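Local coordinates for 4-alpha-glucanotransferase (Corynebacterium glutamicum, PDB 5B68), which belongs to the 4-alpha-glucanotransferase (amylomaltase) family and combines an N-terminal beta-sandwich domain with a domain of the TIM-barrel class, at residues 249-253 with 254-258; 259-262 with 263-266; 356-359 with 360-364; 288-291 with 292-296. One frame throughout, in Å; residues are numbered along the deposited sequence.

How the contacts relate
All four contacts are local, each closing a helical or 3-10 turn, and they follow one another in series, neither nesting nor crossing. From the N terminus, contact 1 shapes the loop after strand 215-218, and contact 2 starts helix 261-277. Contact 4, earlier in the chain than contact 3, lies on helix 286-301; contact 3 lies on helix 349-376. Space brings them together around contact 1: F256 CE2 packs 3.5 Å from R264 CD of contact 2, I253 CD1 3.9 Å from L362 CD1 of contact 3, and V250 CG2 3.8 Å from V296 CG1 of contact 4. L359 and L294 join contacts 3 and 4, tying the loop and helices together.

Contact 1: 249-253 with 254-258; sequences RVEDI and PEFNQ
F256 lays its ring over the backbone of E251, whose CA sits 4.0 Å from the ring centroid, 12° off the normal, in a CH-pi contact. The E251 side chain runs alongside and brings its CG methylene 3.9 Å from F256 CZ, at the ring's far end. F256 reaches back like this because its CG is anti to the backbone N (chi1 175°). A flat aromatic suits a place where it must cover main chain and aliphatic carbon at once. Behind the ring, F256 N donates to I253 O over 2.9 Å, meeting the carbonyl from above its plane. Two short 3-10 segments, 250-252 and 254-258, follow each other with I253 as the joint. P254 fits the first position of the second, where a missing N-H costs no bond. A water donates to E251 O (2.9 Å) and weakly to I253 O, and accepts from N257 ND2 at 2.8 Å. N257 ND2 also makes a weak bond to P254 O. Farther out, salt bridges join E251 to R275 and E255 to R309, and hydrogen bonds join E251 to W193 and D252 to N199, while I253 turns its apolar branch to helices 286-301 and 349-376.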
loop_
_atom_site.group_PDB
_atom_site.type_symbol
_atom_site.label_atom_id
_atom_site.label_comp_id
_atom_site.label_asym_id
_atom_site.label_seq_id
_atom_site.Cartn_x
_atom_site.Cartn_y
_atom_site.Cartn_z
ATOM N N ARG A 249 22.482 -1.419 0.692
ATOM C CA ARG A 249 23.740 -1.238 1.392
ATOM C C ARG A 249 24.814 -1.681 0.446
ATOM O O ARG A 249 24.962 -2.846 0.162
ATOM C CB ARG A 249 23.859 -2.073 2.649
ATOM C CG ARG A 249 25.246 -1.935 3.256
ATOM C CD ARG A 249 25.350 -2.369 4.697
ATOM N NE ARG A 249 24.574 -1.556 5.613
ATOM C CZ ARG A 249 24.636 -1.708 6.923
ATOM N NH1 ARG A 249 25.444 -2.621 7.416
ATOM N NH2 ARG A 249 23.901 -0.977 7.728
ATOM N N VAL A 250 25.583 -0.728 -0.019
ATOM C CA VAL A 250 26.466 -1.027 -1.147
ATOM C C VAL A 250 27.560 -1.973 -0.790
ATOM O O VAL A 250 28.011 -2.804 -1.612
ATOM C CB VAL A 250 27.002 0.285 -1.815
ATOM C CG1 VAL A 250 25.869 1.203 -2.259
ATOM C CG2 VAL A 250 28.004 1.018 -0.912
ATOM N N GLU A 251 28.044 -1.855 0.458
ATOM C CA GLU A 251 29.083 -2.754 0.969
ATOM C C GLU A 251 28.678 -4.228 1.036
ATOM O O GLU A 251 29.545 -5.094 1.034
ATOM C CB GLU A 251 29.648 -2.288 2.341
ATOM C CG GLU A 251 30.228 -0.876 2.361
ATOM C CD GLU A 251 29.246 0.207 2.741
ATOM O OE1 GLU A 251 27.968 -0.003 2.661
ATOM O OE2 GLU A 251 29.743 1.289 3.122
ATOM N N ASP A 252 27.371 -4.527 1.050
ATOM C CA ASP A 252 26.921 -5.932 1.020
ATOM C C ASP A 252 26.826 -6.549 -0.378
ATOM O O ASP A 252 26.601 -7.770 -0.523
ATOM C CB ASP A 252 25.500 -6.025 1.668
ATOM C CG ASP A 252 25.504 -5.788 3.160
ATOM O OD1 ASP A 252 26.591 -5.698 3.778
ATOM O OD2 ASP A 252 24.411 -5.652 3.731
ATOM N N ILE A 253 27.051 -5.756 -1.424
ATOM C CA ILE A 253 26.966 -6.318 -2.758
ATOM C C ILE A 253 28.227 -7.210 -2.977
ATOM O O ILE A 253 29.337 -6.719 -2.800
ATOM C CB ILE A 253 26.872 -5.225 -3.837
ATOM C CG1 ILE A 253 25.708 -4.231 -3.637
ATOM C CG2 ILE A 253 26.789 -5.895 -5.215
ATOM C CD1 ILE A 253 25.862 -2.898 -4.372
ATOM N N PRO A 254 28.084 -8.478 -3.375
ATOM C CA PRO A 254 29.300 -9.288 -3.510
ATOM C C PRO A 254 30.379 -8.652 -4.418
ATOM O O PRO A 254 31.557 -8.735 -4.088
ATOM C CB PRO A 254 28.792 -10.591 -4.128
ATOM C CG PRO A 254 27.430 -10.738 -3.511
ATOM C CD PRO A 254 26.875 -9.335 -3.490
ATOM N N GLU A 255 29.971 -7.961 -5.468
ATOM C CA GLU A 255 30.941 -7.390 -6.427
ATOM C C GLU A 255 31.644 -6.137 -5.867
ATOM O O GLU A 255 32.664 -5.689 -6.441
ATOM C CB GLU A 255 30.286 -7.075 -7.790
ATOM C CG GLU A 255 29.931 -8.295 -8.658
ATOM C CD GLU A 255 28.756 -9.077 -8.097
ATOM O OE1 GLU A 255 27.867 -8.416 -7.495
ATOM O OE2 GLU A 255 28.708 -10.322 -8.198
ATOM N N PHE A 256 31.130 -5.562 -4.765
ATOM C CA PHE A 256 31.776 -4.451 -4.058
ATOM C C PHE A 256 33.245 -4.787 -3.768
ATOM O O PHE A 256 34.159 -3.937 -3.911
ATOM C CB PHE A 256 31.088 -4.177 -2.719
ATOM C CG PHE A 256 31.770 -3.127 -1.882
ATOM C CD1 PHE A 256 31.504 -1.802 -2.086
ATOM C CD2 PHE A 256 32.680 -3.489 -0.899
ATOM C CE1 PHE A 256 32.138 -0.833 -1.331
ATOM C CE2 PHE A 256 33.317 -2.522 -0.139
ATOM C CZ PHE A 256 33.049 -1.198 -0.365
ATOM N N ASN A 257 33.449 -6.048 -3.419
ATOM C CA ASN A 257 34.748 -6.524 -2.999
ATOM C C ASN A 257 35.741 -6.635 -4.137
ATOM O O ASN A 257 36.911 -6.844 -3.880
ATOM C CB ASN A 257 34.581 -7.851 -2.273
ATOM C CG ASN A 257 33.632 -7.712 -1.086
ATOM O OD1 ASN A 257 33.886 -6.889 -0.218
ATOM N ND2 ASN A 257 32.481 -8.412 -1.109
ATOM N N GLN A 258 35.275 -6.487 -5.383
ATOM C CA GLN A 258 36.150 -6.472 -6.543
ATOM C C GLN A 258 36.640 -5.090 -6.849
ATOM O O GLN A 258 37.501 -4.917 -7.708
ATOM C CB GLN A 258 35.415 -7.076 -7.780
ATOM C CG GLN A 258 35.154 -8.583 -7.688
ATOM C CD GLN A 258 34.091 -9.065 -8.688
ATOM O OE1 GLN A 258 34.062 -8.609 -9.835
ATOM N NE2 GLN A 258 33.227 -10.008 -8.268
HETATM O O HOH W 1 29.949 -7.825 0.046
#

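Contact 2: 259-262 with 263-266; sequences LEID and LRDD
R264 folds back along the first turn of its helix until its guanidinium reaches the carbonyl of L259. At the root, R264 CB lies 3.6 Å from I261 O. The next carbon, R264 CG, packs 4.0 Å from L259 CB, aliphatic against aliphatic. A bend about the CG-CD bond (chi3 -89°) turns the head toward the backbone before the helix. There R264 NE and NH2 grip L259 O side-on, each at 2.9 Å. The oxygen lies close to the guanidinium plane, but the two donors meet it differently: NE comes from above the carbonyl plane, NH2 only 16° from it. I261 CA packs over one face of the guanidinium, 3.8 Å above the plane and offset toward the rim, while the two bonds to L259 O fix the edge. Arginine suits the place, having a long aliphatic stem and a flat head with two donors for one oxygen.

The backbone here is a helix start, with E260 at the N-cap position and E260 O accepting from R264 N at 2.9 Å. D262, D265 and D266 follow within the first turns, where acidic groups would be expected to favour the positive end of the helix dipole. On the inner side L259 CD2 meets L263 CD2 at 4.1 Å, and these leucines face helix 286-301, L259 against I300 and L263 against A299, at the start of helix 261-277.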
loop_
_atom_site.group_PDB
_atom_site.type_symbol
_atom_site.label_atom_id
_atom_site.label_comp_id
_atom_site.label_asym_id
_atom_site.label_seq_id
_atom_site.Cartn_x
_atom_site.Cartn_y
_atom_site.Cartn_z
ATOM N N LEU A 259 36.132 -4.064 -6.186
ATOM C CA LEU A 259 36.626 -2.732 -6.452
ATOM C C LEU A 259 38.053 -2.664 -5.913
ATOM O O LEU A 259 38.421 -3.396 -4.958
ATOM C CB LEU A 259 35.771 -1.656 -5.796
ATOM C CG LEU A 259 34.321 -1.441 -6.310
ATOM C CD1 LEU A 259 33.632 -0.317 -5.567
ATOM C CD2 LEU A 259 34.291 -1.154 -7.825
ATOM N N GLU A 260 38.851 -1.802 -6.542
ATOM C CA GLU A 260 40.184 -1.495 -6.041
ATOM C C GLU A 260 40.127 -0.792 -4.691
ATOM O O GLU A 260 39.175 -0.023 -4.368
ATOM C CB GLU A 260 40.913 -0.617 -7.035
ATOM C CG GLU A 260 41.257 -1.339 -8.319
ATOM C CD GLU A 260 42.240 -0.533 -9.122
ATOM O OE1 GLU A 260 42.106 0.717 -9.101
ATOM O OE2 GLU A 260 43.153 -1.142 -9.727
ATOM N N ILE A 261 41.192 -1.021 -3.923
ATOM C CA ILE A 261 41.207 -0.624 -2.539
ATOM C C ILE A 261 41.166 0.880 -2.384
ATOM O O ILE A 261 40.615 1.374 -1.432
ATOM C CB ILE A 261 42.324 -1.294 -1.706
ATOM C CG1 ILE A 261 42.158 -0.948 -0.191
ATOM C CG2 ILE A 261 43.695 -0.860 -2.179
ATOM C CD1 ILE A 261 42.914 -1.851 0.771
ATOM N N ASP A 262 41.747 1.618 -3.315
ATOM C CA ASP A 262 41.771 3.076 -3.165
ATOM C C ASP A 262 40.357 3.663 -3.369
ATOM O O ASP A 262 39.988 4.650 -2.753
ATOM C CB ASP A 262 42.811 3.729 -4.096
ATOM C CG ASP A 262 42.815 3.142 -5.497
ATOM O OD1 ASP A 262 42.802 1.883 -5.692
ATOM O OD2 ASP A 262 42.885 3.972 -6.424
ATOM N N LEU A 263 39.587 3.027 -4.242
ATOM C CA LEU A 263 38.173 3.373 -4.420
ATOM C C LEU A 263 37.374 2.926 -3.184
ATOM O O LEU A 263 36.540 3.718 -2.670
ATOM C CB LEU A 263 37.599 2.748 -5.700
ATOM C CG LEU A 263 36.200 3.198 -6.139
ATOM C CD1 LEU A 263 35.963 4.712 -6.134
ATOM C CD2 LEU A 263 35.956 2.628 -7.532
ATOM N N ARG A 264 37.640 1.714 -2.684
ATOM C CA ARG A 264 37.056 1.345 -1.399
ATOM C C ARG A 264 37.344 2.293 -0.257
ATOM O O ARG A 264 36.446 2.553 0.545
ATOM C CB ARG A 264 37.338 -0.094 -1.021
ATOM C CG ARG A 264 36.506 -1.007 -1.913
ATOM C CD ARG A 264 36.529 -2.465 -1.541
ATOM N NE ARG A 264 37.639 -3.107 -2.224
ATOM C CZ ARG A 264 38.755 -3.546 -1.648
ATOM N NH1 ARG A 264 38.926 -3.450 -0.336
ATOM N NH2 ARG A 264 39.702 -4.104 -2.401
ATOM N N ASP A 265 38.560 2.869 -0.205
ATOM C CA ASP A 265 38.863 3.877 0.829
ATOM C C ASP A 265 38.085 5.144 0.588
ATOM O O ASP A 265 37.673 5.777 1.563
ATOM C CB ASP A 265 40.360 4.235 0.846
ATOM C CG ASP A 265 41.216 3.086 1.313
ATOM O OD1 ASP A 265 40.717 2.204 2.082
ATOM O OD2 ASP A 265 42.401 3.084 0.927
ATOM N N ASP A 266 37.924 5.529 -0.695
ATOM C CA ASP A 266 37.148 6.740 -1.027
ATOM C C ASP A 266 35.710 6.538 -0.551
ATOM O O ASP A 266 35.144 7.394 0.097
ATOM C CB ASP A 266 37.173 7.078 -2.526
ATOM C CG ASP A 266 38.533 7.614 -3.011
ATOM O OD1 ASP A 266 39.376 7.974 -2.171
ATOM O OD2 ASP A 266 38.752 7.661 -4.244
#

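Contact 3: 356-359 with 360-364; sequences YMWL and QWLCD
L362 lies over one face of the W358 indole: its CD1 methyl stands 3.7 Å from the centroid of the six-membered ring, only 8° off the normal, a CH-pi contact between residues one helical turn apart. The backbone is the middle of helix 349-376, whose i to i+4 bonds include L362 N to W358 O at 3.0 Å. A chi1 of 174° swings the W358 ring along the helix toward the later turn, which places the large flat surface under a branched leucine.

Beside this pair comes W361. W358 CD1 meets W361 CE3 at 3.6 Å, and the ring planes stand 43° apart, an oblique meeting in which W358 NE1 comes near the plane of W361 at its rim. L359 adds CD2 at 4.3 Å from L362 CD1. Wide aromatics suit this side because it must fill space between helices: W358 also meets F301 and, edge-to-face, F313, while W361 meets F313 and F316, and L297 packs on W358, L359 and L362.

The polar groups lie at separate points along the helix: the Y356 hydroxyl hydrogen-bonds to E335, away from the indoles. Glutamine fits position 360 because one amide can serve several partners: its chain bends at chi2, and NE2 bonds to I243 O. A water accepts from Q360 NE2 at 2.8 Å and donates to Y356 O at 3.0 Å, the same carbonyl that takes a weak bond from Q360 N.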
loop_
_atom_site.group_PDB
_atom_site.type_symbol
_atom_site.label_atom_id
_atom_site.label_comp_id
_atom_site.label_asym_id
_atom_site.label_seq_id
_atom_site.Cartn_x
_atom_site.Cartn_y
_atom_site.Cartn_z
ATOM N N TYR A 356 19.582 0.251 -14.346
ATOM C CA TYR A 356 18.376 0.346 -13.475
ATOM C C TYR A 356 17.732 -0.998 -13.254
ATOM O O TYR A 356 17.161 -1.272 -12.157
ATOM C CB TYR A 356 17.434 1.435 -13.955
ATOM C CG TYR A 356 18.003 2.801 -13.791
ATOM C CD1 TYR A 356 18.090 3.370 -12.525
ATOM C CD2 TYR A 356 18.510 3.547 -14.904
ATOM C CE1 TYR A 356 18.628 4.621 -12.327
ATOM C CE2 TYR A 356 19.035 4.813 -14.717
ATOM C CZ TYR A 356 19.092 5.352 -13.408
ATOM O OH TYR A 356 19.582 6.623 -13.162
ATOM N N MET A 357 17.859 -1.904 -14.209
ATOM C CA MET A 357 17.422 -3.302 -14.006
ATOM C C MET A 357 18.226 -3.972 -12.915
ATOM O O MET A 357 17.698 -4.661 -11.974
ATOM C CB MET A 357 17.465 -4.087 -15.320
ATOM C CG MET A 357 16.486 -3.529 -16.351
ATOM S SD MET A 357 16.766 -4.319 -17.998
ATOM C CE MET A 357 16.041 -5.883 -17.656
ATOM N N TRP A 358 19.531 -3.717 -12.950
ATOM C CA TRP A 358 20.443 -4.333 -12.034
ATOM C C TRP A 358 20.178 -3.838 -10.618
ATOM O O TRP A 358 20.222 -4.658 -9.686
ATOM C CB TRP A 358 21.877 -4.032 -12.517
ATOM C CG TRP A 358 23.001 -4.458 -11.648
ATOM C CD1 TRP A 358 23.473 -5.671 -11.512
ATOM C CD2 TRP A 358 23.803 -3.595 -10.843
ATOM N NE1 TRP A 358 24.574 -5.667 -10.660
ATOM C CE2 TRP A 358 24.778 -4.376 -10.245
ATOM C CE3 TRP A 358 23.797 -2.219 -10.603
ATOM C CZ2 TRP A 358 25.743 -3.854 -9.359
ATOM C CZ3 TRP A 358 24.793 -1.679 -9.736
ATOM C CH2 TRP A 358 25.735 -2.523 -9.121
ATOM N N LEU A 359 19.911 -2.532 -10.452
ATOM C CA LEU A 359 19.505 -2.018 -9.107
ATOM C C LEU A 359 18.298 -2.765 -8.525
ATOM O O LEU A 359 18.288 -3.066 -7.351
ATOM C CB LEU A 359 19.124 -0.558 -9.152
ATOM C CG LEU A 359 20.288 0.387 -9.476
ATOM C CD1 LEU A 359 19.876 1.847 -9.404
ATOM C CD2 LEU A 359 21.483 0.112 -8.582
ATOM N N GLN A 360 17.289 -3.076 -9.362
ATOM C CA GLN A 360 16.171 -3.899 -8.878
ATOM C C GLN A 360 16.583 -5.272 -8.457
ATOM O O GLN A 360 16.030 -5.795 -7.487
ATOM C CB GLN A 360 15.030 -3.900 -9.914
ATOM C CG GLN A 360 14.433 -2.544 -10.122
ATOM C CD GLN A 360 13.875 -2.017 -8.843
ATOM O OE1 GLN A 360 13.052 -2.688 -8.186
ATOM N NE2 GLN A 360 14.268 -0.819 -8.475
ATOM N N TRP A 361 17.525 -5.906 -9.158
ATOM C CA TRP A 361 18.008 -7.239 -8.803
ATOM C C TRP A 361 18.712 -7.185 -7.404
ATOM O O TRP A 361 18.481 -8.059 -6.532
ATOM C CB TRP A 361 18.983 -7.790 -9.905
ATOM C CG TRP A 361 19.637 -9.036 -9.556
ATOM C CD1 TRP A 361 19.060 -10.257 -9.272
ATOM C CD2 TRP A 361 21.051 -9.252 -9.475
ATOM N NE1 TRP A 361 20.002 -11.190 -9.007
ATOM C CE2 TRP A 361 21.243 -10.615 -9.181
ATOM C CE3 TRP A 361 22.170 -8.416 -9.646
ATOM C CZ2 TRP A 361 22.522 -11.164 -8.995
ATOM C CZ3 TRP A 361 23.427 -8.984 -9.538
ATOM C CH2 TRP A 361 23.586 -10.318 -9.160
ATOM N N LEU A 362 19.460 -6.110 -7.166
ATOM C CA LEU A 362 20.145 -5.923 -5.901
ATOM C C LEU A 362 19.093 -5.740 -4.802
ATOM O O LEU A 362 19.271 -6.304 -3.681
ATOM C CB LEU A 362 21.035 -4.678 -5.922
ATOM C CG LEU A 362 22.228 -4.801 -6.937
ATOM C CD1 LEU A 362 22.930 -3.484 -6.835
ATOM C CD2 LEU A 362 23.197 -5.926 -6.717
ATOM N N CYS A 363 18.085 -4.927 -5.083
ATOM C CA CYS A 363 17.011 -4.694 -4.075
ATOM C C CYS A 363 16.356 -6.052 -3.778
ATOM O O CYS A 363 16.081 -6.406 -2.607
ATOM C CB CYS A 363 15.973 -3.725 -4.583
ATOM S SG CYS A 363 16.470 -2.027 -4.664
ATOM N N ASP A 364 16.088 -6.841 -4.826
ATOM C CA ASP A 364 15.497 -8.171 -4.649
ATOM C C ASP A 364 16.328 -9.054 -3.730
ATOM O O ASP A 364 15.799 -9.703 -2.800
ATOM C CB ASP A 364 15.277 -8.872 -6.014
ATOM C CG ASP A 364 14.661 -10.270 -5.874
ATOM O OD1 ASP A 364 13.427 -10.347 -5.833
ATOM O OD2 ASP A 364 15.342 -11.266 -5.735
HETATM O O HOH W 2 15.937 0.631 -10.233
#

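Contact 4: 288-291 with 292-296; sequences DVYA and AKLQV
A292 N donates to D288 O at 3.0 Å, one turn back, in the regular alpha-helical pattern of helix 286-301. A292 CB comes 3.4 Å from D288 O, and the small methyl suits a side packed against M270 and F274 of helix 261-277.

K293 comes next. K293 N bonds to V289 O at 2.9 Å, and its side chain leaves alongside V289, both pointing the same way, with K293 CE 3.9 Å from V289 CG1. The chain stays extended beyond CG, so the aliphatic stem passes along the valine and carries NZ to the carbonyls of I246 and I248. A lysine thus serves two tasks, apolar along its length and polar at its end.

L294 provides the closest apolar meeting. L294 N donates to Y290 O at 2.8 Å, and L294 CD1 stands over the centre of the Y290 ring, 3.6 Å from the centroid and 13° off the normal, in a CH-pi contact. Chi1 of the tyrosine (-165°) carries the ring toward the next turn, and chi2 (18°) turns its face to the leucine; its hydroxyl goes on to E225 O. Q295, on the exposed side, gives its N to A291 O at 3.1 Å, and V296 N continues the series to A292 O.

The chemistry implies a helix with one buried side, where the polar tips of the buried K293 and Y290 meet main-chain oxygens: both the K293 amine and the Y290 hydroxyl end on loop carbonyls, which would probably ease the cost of burying a charge at K293 while the carbon parts fill the interior.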
loop_
_atom_site.group_PDB
_atom_site.type_symbol
_atom_site.label_atom_id
_atom_site.label_comp_id
_atom_site.label_asym_id
_atom_site.label_seq_id
_atom_site.Cartn_x
_atom_site.Cartn_y
_atom_site.Cartn_z
ATOM N N ASP A 288 21.575 13.733 -0.519
ATOM C CA ASP A 288 23.048 13.489 -0.655
ATOM C C ASP A 288 23.453 12.044 -0.417
ATOM O O ASP A 288 24.347 11.522 -1.060
ATOM C CB ASP A 288 23.917 14.489 0.141
ATOM C CG ASP A 288 23.550 14.586 1.600
ATOM O OD1 ASP A 288 22.675 13.856 2.098
ATOM O OD2 ASP A 288 24.141 15.447 2.271
ATOM N N VAL A 289 22.740 11.371 0.476
ATOM C CA VAL A 289 22.950 9.907 0.644
ATOM C C VAL A 289 22.670 9.142 -0.675
ATOM O O VAL A 289 23.476 8.299 -1.099
ATOM C CB VAL A 289 22.068 9.295 1.778
ATOM C CG1 VAL A 289 22.307 7.776 1.871
ATOM C CG2 VAL A 289 22.419 9.938 3.139
ATOM N N TYR A 290 21.600 9.527 -1.337
ATOM C CA TYR A 290 21.184 8.780 -2.557
ATOM C C TYR A 290 22.205 9.012 -3.682
ATOM O O TYR A 290 22.689 8.068 -4.318
ATOM C CB TYR A 290 19.796 9.246 -2.984
ATOM C CG TYR A 290 19.058 8.361 -3.974
ATOM C CD1 TYR A 290 19.421 7.041 -4.196
ATOM C CD2 TYR A 290 17.996 8.892 -4.696
ATOM C CE1 TYR A 290 18.686 6.243 -5.114
ATOM C CE2 TYR A 290 17.248 8.097 -5.571
ATOM C CZ TYR A 290 17.618 6.786 -5.784
ATOM O OH TYR A 290 16.846 6.037 -6.671
ATOM N N ALA A 291 22.521 10.282 -3.864
ATOM C CA ALA A 291 23.518 10.667 -4.872
ATOM C C ALA A 291 24.821 9.934 -4.651
ATOM O O ALA A 291 25.409 9.430 -5.581
ATOM C CB ALA A 291 23.721 12.185 -4.895
ATOM N N ALA A 292 25.262 9.832 -3.402
ATOM C CA ALA A 292 26.493 9.122 -3.108
ATOM C C ALA A 292 26.425 7.603 -3.334
ATOM O O ALA A 292 27.322 6.984 -3.918
ATOM C CB ALA A 292 26.920 9.449 -1.679
ATOM N N LYS A 293 25.314 6.970 -2.901
ATOM C CA LYS A 293 25.141 5.570 -3.228
ATOM C C LYS A 293 25.129 5.319 -4.757
ATOM O O LYS A 293 25.696 4.368 -5.217
ATOM C CB LYS A 293 23.860 5.027 -2.584
ATOM C CG LYS A 293 23.988 4.870 -1.047
ATOM C CD LYS A 293 22.814 4.097 -0.452
ATOM C CE LYS A 293 22.922 4.011 1.108
ATOM N NZ LYS A 293 21.953 3.020 1.637
ATOM N N LEU A 294 24.420 6.168 -5.480
ATOM C CA LEU A 294 24.261 5.963 -6.941
ATOM C C LEU A 294 25.643 6.011 -7.612
ATOM O O LEU A 294 25.980 5.199 -8.481
ATOM C CB LEU A 294 23.309 6.974 -7.534
ATOM C CG LEU A 294 21.836 6.711 -7.214
ATOM C CD1 LEU A 294 20.940 7.925 -7.327
ATOM C CD2 LEU A 294 21.372 5.529 -8.055
ATOM N N GLN A 295 26.476 6.927 -7.140
ATOM C CA GLN A 295 27.826 7.024 -7.644
ATOM C C GLN A 295 28.637 5.759 -7.401
ATOM O O GLN A 295 29.348 5.279 -8.274
ATOM C CB GLN A 295 28.529 8.224 -7.034
ATOM C CG GLN A 295 29.968 8.325 -7.484
ATOM C CD GLN A 295 30.586 9.610 -6.999
ATOM O OE1 GLN A 295 31.156 10.369 -7.787
ATOM N NE2 GLN A 295 30.424 9.897 -5.701
ATOM N N VAL A 296 28.539 5.188 -6.204
ATOM C CA VAL A 296 29.207 3.956 -5.948
ATOM C C VAL A 296 28.618 2.809 -6.771
ATOM O O VAL A 296 29.368 1.940 -7.266
ATOM C CB VAL A 296 29.097 3.573 -4.429
ATOM C CG1 VAL A 296 29.666 2.200 -4.171
ATOM C CG2 VAL A 296 29.756 4.679 -3.599
#